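Local coordinates for Molybdate/tungstate binding protein (Sporomusa ovata, PDB 1FR3) that binds the oxyanions molybdate and tungstate as a small hexameric protein, probably serving molybdate storage and homeostasis in the cell, at residues 3-14 with 49-60. Numbering follows the deposited sequence.
Sequences ISGRNKLEATVK and VPGDKVTALVKA. With WO4 (tungstate(VI)ion), chain M.
A tungstate site closes one end of the antiparallel strand pair 7-14 and 53-58, where Arg6 N and Ala60 N both donate to O4 of the ion, Ala60 N almost straight at 173°. Ser4 OG lies 2.6 Å from O2 of the tungstate, and the extended chain of Lys59, bent only at its last torsion, brings NZ to within 2.8 Å of O3. Ser42 and Thr39 of a third subunit complete the binding, so the oxyanion sits at a subunit interface. The turn before the strand is tied down by cations: Arg6 NH2, also salt-bridged to Asp45 of that third subunit, and Lys8 NZ reach Ile3 O from opposite faces of its carbonyl plane, and Lys8 NZ also donates to Gly5 O at 2.8 Å. To get there Lys8 bends at chi2 (85°) and runs alongside Leu57, whose CD1 touches its CG, CD and CE. A methionine in its place would probably leave Gly5 O without this donor and Ile3 O with Arg6 NH2 alone of the two, tying the loop less firmly to the strand. In this TOBE domain, a member of the OB clan, strand 53-58 is outermost in the chain's four-stranded antiparallel sheet, with Asn7-Val58, Leu9-Ala56 and Ala11-Val54 as hydrogen-bonded pairs; Thr55 and Leu57 continue it into a second subunit. Val58 O accepts twice, from Asn7 N in its carbonyl plane and from Asn7 ND2, 3.1 Å away and above that plane, while Asn7 OD1 bonds to Val35 N of that second subunit. At the far end Lys53 NZ crosses to Thr12 OG1 at 2.6 Å. On the other face of the sheet Val54 CG1 meets Val13 CG2 at 3.9 Å, and Val13 O takes Gly51 N from the type II turn 49-52.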
ATOM      1  N   ILE A   3       8.886   9.896  12.132  1.00  7.81           N
ATOM      2  CA  ILE A   3       8.139   9.321  11.017  1.00  7.86           C
ATOM      3  C   ILE A   3       6.993   8.452  11.510  1.00  6.70           C
ATOM      4  O   ILE A   3       7.236   7.561  12.337  1.00  7.16           O
ATOM      5  CB  ILE A   3       9.125   8.447  10.199  1.00  9.03           C
ATOM      6  CG1 ILE A   3      10.321   9.289   9.745  1.00  9.79           C
ATOM      7  CG2 ILE A   3       8.434   7.764   9.029  1.00  9.31           C
ATOM      8  CD1 ILE A   3      11.544   8.475   9.363  1.00 11.15           C
ATOM      9  N   SER A   4       5.766   8.672  11.034  1.00  6.15           N
ATOM     10  CA  SER A   4       4.649   7.846  11.504  1.00  6.28           C
ATOM     11  C   SER A   4       4.838   6.372  11.181  1.00  6.20           C
ATOM     12  O   SER A   4       4.414   5.509  11.955  1.00  6.10           O
ATOM     13  CB  SER A   4       3.314   8.357  10.976  1.00  5.78           C
ATOM     14  OG  SER A   4       3.114   8.129   9.594  1.00  5.20           O
ATOM     15  N   GLY A   5       5.406   6.061  10.016  1.00  6.12           N
ATOM     16  CA  GLY A   5       5.587   4.648   9.641  1.00  5.96           C
ATOM     17  C   GLY A   5       6.242   3.941  10.833  1.00  5.13           C
ATOM     18  O   GLY A   5       7.388   4.256  11.170  1.00  5.53           O
ATOM     19  N   ARG A   6       5.560   2.974  11.432  1.00  5.70           N
ATOM     20  CA  ARG A   6       6.057   2.371  12.654  1.00  5.93           C
ATOM     21  C   ARG A   6       7.180   1.364  12.534  1.00  6.81           C
ATOM     22  O   ARG A   6       7.878   1.162  13.537  1.00  7.32           O
ATOM     23  CB  ARG A   6       4.891   1.696  13.396  1.00  5.72           C
ATOM     24  CG  ARG A   6       3.808   2.649  13.872  1.00  6.22           C
ATOM     25  CD  ARG A   6       4.258   3.470  15.072  1.00  7.04           C
ATOM     26  NE  ARG A   6       4.996   4.668  14.677  1.00  6.69           N
ATOM     27  CZ  ARG A   6       5.667   5.456  15.507  1.00  7.48           C
ATOM     28  NH1 ARG A   6       5.720   5.175  16.808  1.00  8.07           N
ATOM     29  NH2 ARG A   6       6.302   6.527  15.057  1.00  7.24           N
ATOM     30  N   ASN A   7       7.375   0.754  11.365  1.00  6.21           N
ATOM     31  CA  ASN A   7       8.412  -0.283  11.319  1.00  6.43           C
ATOM     32  C   ASN A   7       9.716   0.222  10.753  1.00  6.56           C
ATOM     33  O   ASN A   7       9.758   0.558   9.566  1.00  7.38           O
ATOM     34  CB  ASN A   7       7.865  -1.469  10.504  1.00  6.30           C
ATOM     35  CG  ASN A   7       6.596  -1.976  11.178  1.00  6.99           C
ATOM     36  OD1 ASN A   7       6.696  -2.624  12.222  1.00  8.14           O
ATOM     37  ND2 ASN A   7       5.442  -1.662  10.616  1.00  6.21           N
ATOM     38  N   LYS A   8      10.765   0.237  11.561  1.00  7.03           N
ATOM     39  CA  LYS A   8      12.090   0.640  11.145  1.00  7.16           C
ATOM     40  C   LYS A   8      13.052  -0.540  11.348  1.00  8.32           C
ATOM     41  O   LYS A   8      13.135  -1.058  12.470  1.00  8.73           O
ATOM     42  CB  LYS A   8      12.634   1.831  11.938  1.00  6.94           C
ATOM     43  CG  LYS A   8      12.063   3.188  11.602  1.00  7.91           C
ATOM     44  CD  LYS A   8      10.768   3.508  12.330  1.00  7.71           C
ATOM     45  CE  LYS A   8      10.516   5.012  12.303  1.00  7.85           C
ATOM     46  NZ  LYS A   8       9.232   5.366  12.974  1.00  7.48           N
ATOM     47  N   LEU A   9      13.737  -0.945  10.288  1.00  7.70           N
ATOM     48  CA  LEU A   9      14.710  -2.031  10.397  1.00  7.56           C
ATOM     49  C   LEU A   9      16.078  -1.521   9.940  1.00  8.05           C
ATOM     50  O   LEU A   9      16.219  -1.147   8.770  1.00  7.62           O
ATOM     51  CB  LEU A   9      14.297  -3.248   9.580  1.00  9.14           C
ATOM     52  CG  LEU A   9      12.904  -3.828   9.853  1.00  9.09           C
ATOM     53  CD1 LEU A   9      12.542  -4.829   8.765  1.00 10.26           C
ATOM     54  CD2 LEU A   9      12.858  -4.508  11.215  1.00 10.04           C
ATOM     55  N   GLU A  10      17.053  -1.488  10.837  1.00  8.53           N
ATOM     56  CA  GLU A  10      18.393  -1.025  10.478  1.00  9.82           C
ATOM     57  C   GLU A  10      19.122  -2.128   9.718  1.00  9.99           C
ATOM     58  O   GLU A  10      19.512  -3.137  10.307  1.00 11.54           O
ATOM     59  CB  GLU A  10      19.169  -0.586  11.721  1.00 12.50           C
ATOM     60  CG  GLU A  10      18.486   0.581  12.432  1.00 15.20           C
ATOM     61  CD  GLU A  10      19.260   1.074  13.634  1.00 17.41           C
ATOM     62  OE1 GLU A  10      20.305   0.481  13.981  1.00 20.04           O
ATOM     63  OE2 GLU A  10      18.833   2.068  14.255  1.00 19.61           O
ATOM     64  N   ALA A  11      19.271  -1.942   8.414  1.00  8.58           N
ATOM     65  CA  ALA A  11      19.835  -2.967   7.548  1.00  8.48           C
ATOM     66  C   ALA A  11      21.028  -2.513   6.727  1.00  8.16           C
ATOM     67  O   ALA A  11      21.477  -1.370   6.822  1.00  8.77           O
ATOM     68  CB  ALA A  11      18.714  -3.409   6.600  1.00  7.97           C
ATOM     69  N   THR A  12      21.561  -3.450   5.943  1.00  8.13           N
ATOM     70  CA  THR A  12      22.713  -3.147   5.094  1.00  8.63           C
ATOM     71  C   THR A  12      22.394  -3.534   3.654  1.00  8.08           C
ATOM     72  O   THR A  12      21.831  -4.603   3.408  1.00  7.75           O
ATOM     73  CB  THR A  12      23.983  -3.878   5.569  1.00  9.51           C
ATOM     74  OG1 THR A  12      24.318  -3.456   6.900  1.00 11.00           O
ATOM     75  CG2 THR A  12      25.177  -3.579   4.677  1.00 10.24           C
ATOM     76  N   VAL A  13      22.697  -2.640   2.711  1.00  8.39           N
ATOM     77  CA  VAL A  13      22.459  -2.961   1.299  1.00  7.82           C
ATOM     78  C   VAL A  13      23.451  -4.020   0.816  1.00  9.11           C
ATOM     79  O   VAL A  13      24.660  -3.848   0.990  1.00  9.81           O
ATOM     80  CB  VAL A  13      22.581  -1.722   0.394  1.00  8.68           C
ATOM     81  CG1 VAL A  13      22.331  -2.057  -1.068  1.00  8.78           C
ATOM     82  CG2 VAL A  13      21.616  -0.630   0.849  1.00  8.71           C
ATOM     83  N   LYS A  14      22.945  -5.071   0.191  1.00  9.15           N
ATOM     84  CA  LYS A  14      23.785  -6.126  -0.368  1.00 10.45           C
ATOM     85  C   LYS A  14      23.955  -5.929  -1.876  1.00 10.91           C
ATOM     86  O   LYS A  14      25.077  -5.945  -2.395  1.00 11.93           O
ATOM     87  CB  LYS A  14      23.205  -7.517  -0.117  1.00 11.19           C
ATOM     88  CG  LYS A  14      23.097  -7.931   1.338  1.00 12.01           C
ATOM     89  CD  LYS A  14      22.908  -9.429   1.503  1.00 13.55           C
ATOM     90  CE  LYS A  14      21.557  -9.901   0.992  1.00 13.63           C
ATOM     91  NZ  LYS A  14      21.364 -11.365   1.240  1.00 13.37           N
ATOM     92  N   VAL A  49      24.352   2.478  -2.510  1.00 11.82           N
ATOM     93  CA  VAL A  49      25.361   1.575  -3.043  1.00 11.96           C
ATOM     94  C   VAL A  49      25.505   0.386  -2.092  1.00 12.31           C
ATOM     95  O   VAL A  49      25.200   0.493  -0.902  1.00 11.88           O
ATOM     96  CB  VAL A  49      26.744   2.223  -3.224  1.00 12.09           C
ATOM     97  CG1 VAL A  49      26.682   3.379  -4.216  1.00 11.89           C
ATOM     98  CG2 VAL A  49      27.304   2.702  -1.892  1.00 11.96           C
ATOM     99  N   PRO A  50      25.981  -0.739  -2.597  1.00 12.59           N
ATOM    100  CA  PRO A  50      26.202  -1.915  -1.775  1.00 12.32           C
ATOM    101  C   PRO A  50      27.083  -1.582  -0.586  1.00 12.71           C
ATOM    102  O   PRO A  50      28.082  -0.871  -0.730  1.00 13.75           O
ATOM    103  CB  PRO A  50      26.860  -2.912  -2.724  1.00 12.36           C
ATOM    104  CG  PRO A  50      26.394  -2.480  -4.073  1.00 12.83           C
ATOM    105  CD  PRO A  50      26.357  -0.971  -4.013  1.00 12.88           C
ATOM    106  N   GLY A  51      26.708  -2.061   0.595  1.00 12.37           N
ATOM    107  CA  GLY A  51      27.465  -1.818   1.812  1.00 11.98           C
ATOM    108  C   GLY A  51      26.866  -0.682   2.636  1.00 11.52           C
ATOM    109  O   GLY A  51      27.220  -0.520   3.803  1.00 11.92           O
ATOM    110  N   ASP A  52      25.953   0.090   2.040  1.00 11.28           N
ATOM    111  CA  ASP A  52      25.356   1.197   2.786  1.00 11.13           C
ATOM    112  C   ASP A  52      24.497   0.718   3.957  1.00 10.66           C
ATOM    113  O   ASP A  52      23.745  -0.247   3.841  1.00 10.89           O
ATOM    114  CB  ASP A  52      24.467   2.069   1.899  1.00 11.43           C
ATOM    115  CG  ASP A  52      25.161   3.154   1.112  1.00 12.00           C
ATOM    116  OD1 ASP A  52      26.325   3.476   1.429  1.00 13.62           O
ATOM    117  OD2 ASP A  52      24.537   3.691   0.175  1.00 12.17           O
ATOM    118  N   LYS A  53      24.622   1.406   5.088  1.00 10.52           N
ATOM    119  CA  LYS A  53      23.761   1.153   6.237  1.00 10.47           C
ATOM    120  C   LYS A  53      22.520   2.026   6.003  1.00  9.70           C
ATOM    121  O   LYS A  53      22.663   3.229   5.778  1.00 10.88           O
ATOM    122  CB  LYS A  53      24.397   1.527   7.570  1.00 12.19           C
ATOM    123  CG  LYS A  53      25.668   0.758   7.881  1.00 14.56           C
ATOM    124  CD  LYS A  53      25.452  -0.740   7.966  1.00 16.74           C
ATOM    125  CE  LYS A  53      26.748  -1.462   8.307  1.00 17.78           C
ATOM    126  NZ  LYS A  53      26.682  -2.902   7.934  1.00 18.68           N
ATOM    127  N   VAL A  54      21.360   1.401   6.021  1.00  8.65           N
ATOM    128  CA  VAL A  54      20.114   2.105   5.747  1.00  8.47           C
ATOM    129  C   VAL A  54      19.022   1.644   6.704  1.00  8.26           C
ATOM    130  O   VAL A  54      19.196   0.701   7.472  1.00  8.55           O
ATOM    131  CB  VAL A  54      19.632   1.814   4.309  1.00  8.09           C
ATOM    132  CG1 VAL A  54      20.642   2.299   3.274  1.00  8.94           C
ATOM    133  CG2 VAL A  54      19.385   0.322   4.087  1.00  9.28           C
ATOM    134  N   THR A  55      17.885   2.333   6.644  1.00  8.04           N
ATOM    135  CA  THR A  55      16.734   1.926   7.442  1.00  8.51           C
ATOM    136  C   THR A  55      15.615   1.505   6.496  1.00  7.07           C
ATOM    137  O   THR A  55      15.180   2.293   5.650  1.00  7.93           O
ATOM    138  CB  THR A  55      16.250   3.023   8.406  1.00  8.91           C
ATOM    139  OG1 THR A  55      17.295   3.296   9.351  1.00 10.95           O
ATOM    140  CG2 THR A  55      14.999   2.577   9.149  1.00  9.55           C
ATOM    141  N   ALA A  56      15.162   0.259   6.614  1.00  6.97           N
ATOM    142  CA  ALA A  56      14.007  -0.197   5.837  1.00  6.23           C
ATOM    143  C   ALA A  56      12.788   0.321   6.614  1.00  6.89           C
ATOM    144  O   ALA A  56      12.783   0.205   7.849  1.00  7.60           O
ATOM    145  CB  ALA A  56      13.984  -1.695   5.667  1.00  6.90           C
ATOM    146  N   LEU A  57      11.824   0.918   5.933  1.00  5.49           N
ATOM    147  CA  LEU A  57      10.664   1.510   6.578  1.00  5.74           C
ATOM    148  C   LEU A  57       9.351   0.951   6.049  1.00  5.71           C
ATOM    149  O   LEU A  57       9.121   0.953   4.837  1.00  5.98           O
ATOM    150  CB  LEU A  57      10.688   3.028   6.340  1.00  5.99           C
ATOM    151  CG  LEU A  57       9.504   3.824   6.899  1.00  6.46           C
ATOM    152  CD1 LEU A  57       9.594   3.919   8.411  1.00  7.61           C
ATOM    153  CD2 LEU A  57       9.439   5.203   6.255  1.00  7.88           C
ATOM    154  N   VAL A  58       8.450   0.536   6.940  1.00  5.21           N
ATOM    155  CA  VAL A  58       7.161   0.010   6.506  1.00  4.56           C
ATOM    156  C   VAL A  58       6.009   0.593   7.326  1.00  4.39           C
ATOM    157  O   VAL A  58       6.070   0.563   8.558  1.00  4.59           O
ATOM    158  CB  VAL A  58       7.116  -1.525   6.613  1.00  4.69           C
ATOM    159  CG1 VAL A  58       5.796  -2.055   6.081  1.00  4.15           C
ATOM    160  CG2 VAL A  58       8.272  -2.163   5.847  1.00  5.95           C
ATOM    161  N   LYS A  59       4.967   1.070   6.655  1.00  4.27           N
ATOM    162  CA  LYS A  59       3.804   1.599   7.382  1.00  4.66           C
ATOM    163  C   LYS A  59       3.044   0.471   8.047  1.00  4.57           C
ATOM    164  O   LYS A  59       2.915  -0.626   7.497  1.00  5.65           O
ATOM    165  CB  LYS A  59       2.916   2.353   6.389  1.00  4.69           C
ATOM    166  CG  LYS A  59       1.938   3.316   7.048  1.00  4.06           C
ATOM    167  CD  LYS A  59       1.134   4.076   5.994  1.00  5.03           C
ATOM    168  CE  LYS A  59       0.198   5.086   6.658  1.00  4.72           C
ATOM    169  NZ  LYS A  59      -0.873   4.377   7.423  1.00  4.40           N
ATOM    170  N   ALA A  60       2.551   0.681   9.277  1.00  4.44           N
ATOM    171  CA  ALA A  60       1.841  -0.339  10.020  1.00  4.97           C
ATOM    172  C   ALA A  60       0.663  -0.951   9.269  1.00  5.23           C
ATOM    173  O   ALA A  60       0.420  -2.154   9.359  1.00  6.46           O
ATOM    174  CB  ALA A  60       1.319   0.193  11.361  1.00  4.77           C
TER
HETATM  175  W   WO4 M 405       1.616   4.356  10.607  1.00  8.03           W
HETATM  176  O1  WO4 M 405       1.283   4.928  12.267  1.00  5.55           O
HETATM  177  O2  WO4 M 405       2.152   5.699   9.608  1.00  6.01           O
HETATM  178  O3  WO4 M 405       0.171   3.666   9.964  1.00  7.64           O
HETATM  179  O4  WO4 M 405       2.861   3.110  10.664  1.00  6.07           O